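Local coordinates for protein TAU class glutathione s-transferase (Mangifera indica, PDB 5G5F) that probably catalyses the conjugation of glutathione to electrophilic compounds, at residues W12-V17 with K53-L58; L167-V172 with E211-F216. All coordinates share one frame; numbering follows the deposited sequence.

Contact 1: W12-V17 with K53-L58. With GSH (glutathione), chain B.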
# COMPACT_ATOMS: atom_id res chain seq x y z
N TRP A 12 -2.41 -19.73 -10.37
CA TRP A 12 -3.35 -20.37 -9.46
C TRP A 12 -2.91 -20.46 -7.99
O TRP A 12 -3.76 -20.41 -7.10
CB TRP A 12 -3.69 -21.78 -9.98
CG TRP A 12 -2.61 -22.78 -9.80
CD1 TRP A 12 -1.64 -23.12 -10.70
CD2 TRP A 12 -2.36 -23.57 -8.63
NE1 TRP A 12 -0.81 -24.08 -10.16
CE2 TRP A 12 -1.23 -24.37 -8.89
CE3 TRP A 12 -2.99 -23.68 -7.38
CZ2 TRP A 12 -0.71 -25.26 -7.96
CZ3 TRP A 12 -2.47 -24.57 -6.46
CH2 TRP A 12 -1.35 -25.35 -6.75
N PRO A 13 -1.59 -20.60 -7.70
CA PRO A 13 -1.32 -20.72 -6.27
C PRO A 13 -1.08 -19.38 -5.58
O PRO A 13 -0.79 -19.34 -4.38
CB PRO A 13 -0.05 -21.57 -6.23
CG PRO A 13 0.69 -21.14 -7.44
CD PRO A 13 -0.36 -20.82 -8.49
N SER A 14 -1.18 -18.29 -6.33
CA SER A 14 -0.93 -16.96 -5.79
C SER A 14 -2.08 -16.46 -4.92
O SER A 14 -3.22 -16.42 -5.37
CB SER A 14 -0.66 -15.97 -6.92
OG SER A 14 -0.65 -14.64 -6.44
N PRO A 15 -1.78 -16.08 -3.68
CA PRO A 15 -2.80 -15.54 -2.78
C PRO A 15 -3.31 -14.17 -3.23
O PRO A 15 -4.48 -13.85 -3.01
CB PRO A 15 -2.07 -15.43 -1.43
CG PRO A 15 -0.63 -15.35 -1.79
CD PRO A 15 -0.47 -16.19 -3.02
N TYR A 16 -2.44 -13.38 -3.85
CA TYR A 16 -2.83 -12.04 -4.31
C TYR A 16 -3.73 -12.11 -5.54
O TYR A 16 -4.64 -11.30 -5.69
CB TYR A 16 -1.59 -11.20 -4.60
CG TYR A 16 -0.70 -10.98 -3.39
CD1 TYR A 16 -1.13 -10.20 -2.33
CD2 TYR A 16 0.55 -11.55 -3.32
CE1 TYR A 16 -0.32 -10.00 -1.22
CE2 TYR A 16 1.37 -11.36 -2.22
CZ TYR A 16 0.92 -10.59 -1.18
OH TYR A 16 1.73 -10.39 -0.08
N VAL A 17 -3.47 -13.08 -6.41
CA VAL A 17 -4.33 -13.32 -7.56
C VAL A 17 -5.71 -13.77 -7.09
O VAL A 17 -6.73 -13.40 -7.67
CB VAL A 17 -3.72 -14.36 -8.52
CG1 VAL A 17 -4.71 -14.73 -9.62
CG2 VAL A 17 -2.43 -13.83 -9.12
N LYS A 53 6.43 -6.04 -12.91
CA LYS A 53 6.44 -7.36 -13.53
C LYS A 53 5.84 -8.39 -12.58
O LYS A 53 6.31 -9.52 -12.49
CB LYS A 53 7.86 -7.76 -13.94
CG LYS A 53 8.49 -6.81 -14.95
CD LYS A 53 9.91 -7.21 -15.31
CE LYS A 53 10.52 -6.25 -16.32
NZ LYS A 53 11.77 -6.78 -16.92
N LYS A 54 4.78 -7.99 -11.89
CA LYS A 54 4.12 -8.85 -10.92
C LYS A 54 2.67 -9.15 -11.27
O LYS A 54 1.98 -8.33 -11.89
CB LYS A 54 4.18 -8.22 -9.52
CG LYS A 54 5.57 -8.13 -8.93
CD LYS A 54 5.50 -7.64 -7.49
CE LYS A 54 6.87 -7.65 -6.84
NZ LYS A 54 6.94 -8.63 -5.71
N ILE A 55 2.22 -10.33 -10.87
CA ILE A 55 0.81 -10.69 -10.93
C ILE A 55 0.21 -10.46 -9.54
O ILE A 55 0.93 -10.53 -8.55
CB ILE A 55 0.62 -12.15 -11.36
CG1 ILE A 55 1.52 -13.07 -10.52
CG2 ILE A 55 0.94 -12.31 -12.83
CD1 ILE A 55 1.05 -14.50 -10.46
N PRO A 56 -1.10 -10.19 -9.46
CA PRO A 56 -2.10 -10.17 -10.53
C PRO A 56 -2.15 -8.87 -11.32
O PRO A 56 -1.83 -7.80 -10.79
CB PRO A 56 -3.41 -10.39 -9.78
CG PRO A 56 -3.18 -9.71 -8.48
CD PRO A 56 -1.72 -9.93 -8.14
N VAL A 57 -2.55 -8.97 -12.58
CA VAL A 57 -2.87 -7.81 -13.39
C VAL A 57 -4.27 -7.96 -13.95
O VAL A 57 -4.55 -8.91 -14.68
CB VAL A 57 -1.87 -7.61 -14.55
CG1 VAL A 57 -2.26 -6.38 -15.37
CG2 VAL A 57 -0.45 -7.47 -14.02
N LEU A 58 -5.16 -7.04 -13.59
CA LEU A 58 -6.50 -7.04 -14.15
C LEU A 58 -6.54 -6.20 -15.41
O LEU A 58 -6.19 -5.02 -15.39
CB LEU A 58 -7.52 -6.52 -13.13
CG LEU A 58 -8.99 -6.69 -13.53
CD1 LEU A 58 -9.44 -8.12 -13.30
CD2 LEU A 58 -9.88 -5.71 -12.78
N1 GSH B . 2.04 -6.27 -4.03
CA1 GSH B . 1.70 -7.20 -5.04
C1 GSH B . 0.20 -7.40 -5.13
O11 GSH B . -0.34 -7.63 -6.24
O12 GSH B . -0.52 -7.33 -4.09
CB1 GSH B . 2.37 -8.55 -4.79
CG1 GSH B . 2.45 -9.32 -6.11
CD1 GSH B . 3.28 -10.58 -5.95
OE1 GSH B . 4.30 -10.56 -5.29
N2 GSH B . 2.90 -11.83 -6.60
CA2 GSH B . 3.81 -12.94 -6.41
C2 GSH B . 4.51 -13.20 -7.73
O2 GSH B . 4.54 -14.31 -8.22
CB2 GSH B . 3.18 -14.16 -5.96
SG2 GSH B . 1.55 -13.86 -5.38
N3 GSH B . 5.08 -12.04 -8.35
CA3 GSH B . 5.78 -12.17 -9.58
C3 GSH B . 7.12 -11.98 -8.95
O31 GSH B . 7.21 -11.92 -7.71
O32 GSH B . 8.17 -11.85 -9.62

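Contact 2: L167-V172 with E211-F216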
# COMPACT_ATOMS: atom_id res chain seq x y z
N LEU A 167 -5.11 -18.22 3.58
CA LEU A 167 -5.48 -19.38 4.39
C LEU A 167 -4.88 -20.70 3.89
O LEU A 167 -4.54 -21.57 4.69
CB LEU A 167 -7.00 -19.51 4.47
CG LEU A 167 -7.69 -18.47 5.36
CD1 LEU A 167 -9.20 -18.61 5.29
CD2 LEU A 167 -7.19 -18.58 6.79
N GLY A 168 -4.75 -20.84 2.58
CA GLY A 168 -4.17 -22.04 2.00
C GLY A 168 -2.70 -22.15 2.31
O GLY A 168 -2.22 -23.21 2.71
N TRP A 169 -1.97 -21.05 2.13
CA TRP A 169 -0.55 -21.02 2.44
C TRP A 169 -0.31 -21.10 3.94
O TRP A 169 0.74 -21.57 4.38
CB TRP A 169 0.09 -19.75 1.86
CG TRP A 169 0.42 -19.88 0.42
CD1 TRP A 169 -0.20 -19.25 -0.62
CD2 TRP A 169 1.43 -20.70 -0.16
NE1 TRP A 169 0.37 -19.62 -1.81
CE2 TRP A 169 1.38 -20.52 -1.56
CE3 TRP A 169 2.38 -21.58 0.36
CZ2 TRP A 169 2.24 -21.17 -2.43
CZ3 TRP A 169 3.24 -22.23 -0.51
CH2 TRP A 169 3.16 -22.03 -1.89
N LEU A 170 -1.28 -20.65 4.72
CA LEU A 170 -1.20 -20.77 6.17
C LEU A 170 -1.26 -22.24 6.58
O LEU A 170 -0.46 -22.70 7.39
CB LEU A 170 -2.31 -19.98 6.85
CG LEU A 170 -2.29 -20.00 8.38
CD1 LEU A 170 -0.93 -19.56 8.91
CD2 LEU A 170 -3.40 -19.13 8.95
N ARG A 171 -2.21 -22.97 6.00
CA ARG A 171 -2.38 -24.39 6.31
C ARG A 171 -1.20 -25.22 5.82
O ARG A 171 -0.90 -26.28 6.38
CB ARG A 171 -3.68 -24.92 5.70
CG ARG A 171 -4.92 -24.58 6.51
CD ARG A 171 -6.15 -25.30 5.97
NE ARG A 171 -6.05 -26.75 6.11
CZ ARG A 171 -6.54 -27.62 5.24
NH1 ARG A 171 -7.17 -27.20 4.15
NH2 ARG A 171 -6.39 -28.92 5.46
N VAL A 172 -0.53 -24.74 4.78
CA VAL A 172 0.70 -25.37 4.31
C VAL A 172 1.80 -25.19 5.35
O VAL A 172 2.49 -26.14 5.71
CB VAL A 172 1.16 -24.78 2.96
CG1 VAL A 172 2.59 -25.21 2.65
CG2 VAL A 172 0.22 -25.21 1.84
N GLU A 211 -2.76 -29.81 0.29
CA GLU A 211 -1.66 -30.69 -0.09
C GLU A 211 -1.21 -30.40 -1.51
O GLU A 211 -0.05 -30.58 -1.87
CB GLU A 211 -2.06 -32.16 0.07
CG GLU A 211 -0.95 -33.16 -0.25
CD GLU A 211 0.21 -33.11 0.73
OE1 GLU A 211 0.05 -32.52 1.82
OE2 GLU A 211 1.28 -33.65 0.41
N LYS A 212 -2.15 -29.93 -2.33
CA LYS A 212 -1.86 -29.49 -3.68
C LYS A 212 -0.95 -28.26 -3.66
O LYS A 212 0.01 -28.17 -4.43
CB LYS A 212 -3.16 -29.19 -4.43
CG LYS A 212 -3.00 -28.44 -5.72
CD LYS A 212 -4.35 -27.98 -6.23
CE LYS A 212 -4.24 -27.38 -7.61
NZ LYS A 212 -5.54 -26.82 -8.06
N LEU A 213 -1.26 -27.32 -2.78
CA LEU A 213 -0.40 -26.16 -2.55
C LEU A 213 0.95 -26.60 -1.99
O LEU A 213 2.00 -26.08 -2.38
CB LEU A 213 -1.06 -25.16 -1.60
CG LEU A 213 -1.72 -23.92 -2.20
CD1 LEU A 213 -2.21 -22.99 -1.10
CD2 LEU A 213 -0.73 -23.20 -3.10
N ALA A 214 0.90 -27.56 -1.07
CA ALA A 214 2.10 -28.11 -0.46
C ALA A 214 2.98 -28.78 -1.50
O ALA A 214 4.21 -28.65 -1.47
CB ALA A 214 1.73 -29.09 0.64
N GLU A 215 2.36 -29.51 -2.42
CA GLU A 215 3.08 -30.14 -3.51
C GLU A 215 3.79 -29.10 -4.36
O GLU A 215 4.93 -29.30 -4.77
CB GLU A 215 2.14 -30.99 -4.38
CG GLU A 215 1.97 -32.43 -3.92
CD GLU A 215 3.13 -33.33 -4.31
OE1 GLU A 215 4.29 -32.86 -4.34
OE2 GLU A 215 2.88 -34.52 -4.60
N PHE A 216 3.11 -27.99 -4.62
CA PHE A 216 3.70 -26.88 -5.36
C PHE A 216 4.86 -26.26 -4.59
O PHE A 216 5.89 -25.92 -5.17
CB PHE A 216 2.65 -25.81 -5.67
CG PHE A 216 3.22 -24.54 -6.25
CD1 PHE A 216 3.50 -24.45 -7.60
CD2 PHE A 216 3.46 -23.44 -5.44
CE1 PHE A 216 4.02 -23.29 -8.14
CE2 PHE A 216 3.98 -22.28 -5.97
CZ PHE A 216 4.26 -22.20 -7.32

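Contact 1: W12-V17 with K53-L58
Val-17 and Pro-56 pack where the first turn of helix 15-26 meets the cis-proline loop of the thioredoxin-like domain, the loop that leads into strand 57-60. The tight side is aliphatic. Val-17 CG2 approaches Pro-56 CB to 3.6 Å and also reaches Ile-55 CD1, at 3.8 Å. The isoleucine gets there because its CG1 stands between the backbone N and the carbonyl carbon (chi1 50°), carrying CD1 toward the helix. Beside this cluster, Tyr-16 CB lies 3.8 Å from Pro-56 CD, while the phenol turns away from the loop. Leu-8 of strand 6-10 touches both Val-17 and Pro-56, so the same cluster meets the sheet.

The looser side holds glutathione and the partly exposed Lys-54. There the ligand's N2 donates a weak bond to Ile-55 O (3.1 Å, 134°), and Lys-54 NZ makes another weak one to OE1. The Tyr-16 ring has glutathione CB1 over one face and SG2 in plane at its edge. With an alanine in place of the tyrosine, CB1 would probably lose the ring face under it and SG2 the edge beside it, opening a gap along that side of the ligand.

Ser-14, consistent with the active-site serine of tau-class enzymes, has its OG near SG2, though their modelled separation is doubtfully short. OG also caps the helix, accepting from Val-17 N at 3.2 Å and 164°.

Contact 2: L167-V172 with E211-F216
Leu-213 packs on the indole of Trp-169, the centre of the contacts to aromatic rings between these two helices. Leu-213 CD1 sits 4.2 Å from the centroid of the five-membered ring of Trp-169 and only 3° off its normal, a CH-pi contact. The second methyl, CD2, lies over the same face nearer the rim, 3.7 Å from Trp-169 CZ2. Phe-216 meets the indole differently, edge to edge: its CD2 is 3.8 Å from Trp-169 CH2, and each atom lies near the plane of the other ring. With CG of Phe-216 anti to its own N (chi1 171°), the phenyl reaches the far end of the indole.

The aliphatic contacts lie beside these. Val-172 CG2 touches Leu-213 CB at 3.7 Å and lies 4.3 Å from Ala-214 CB. Gly-168, lacking a side chain, lets Leu-213 CD1 come within 3.5 Å of its carbonyl C, which brings main chain into the interface.

The two axes cross at -73° with 9.0 Å between them. Beyond this contact, Leu-167 packs on helix 188-199 and Leu-170 on helix 90-115, which Trp-169 also touches, whereas Phe-216 of helix 210-219 also touches Leu-38, just beyond strand 32-35.

Overall arrangement
Contacts 1 and 2 lie in series along the chain, their centres 16 Å apart, yet they meet directly through segment 12-17. Pro-13 O is 2.8 Å from Trp-169 NE1, a probable hydrogen bond that ties the loop leading to Ser-14 to the helical domain. Around it, Pro-13 CB packs against Leu-213 CD2 at 3.6 Å, and Trp-12 takes part in a cation-pi interaction with Lys-212. Contact 1 holds glutathione itself, with Ser-68 OG and Glu-67 OE1 adding hydrogen bonds. Contact 2 stands one layer back: the nearest atoms of the Trp-169 side chain and glutathione are about 7 Å apart, consistent with a second-shell place behind the serine loop.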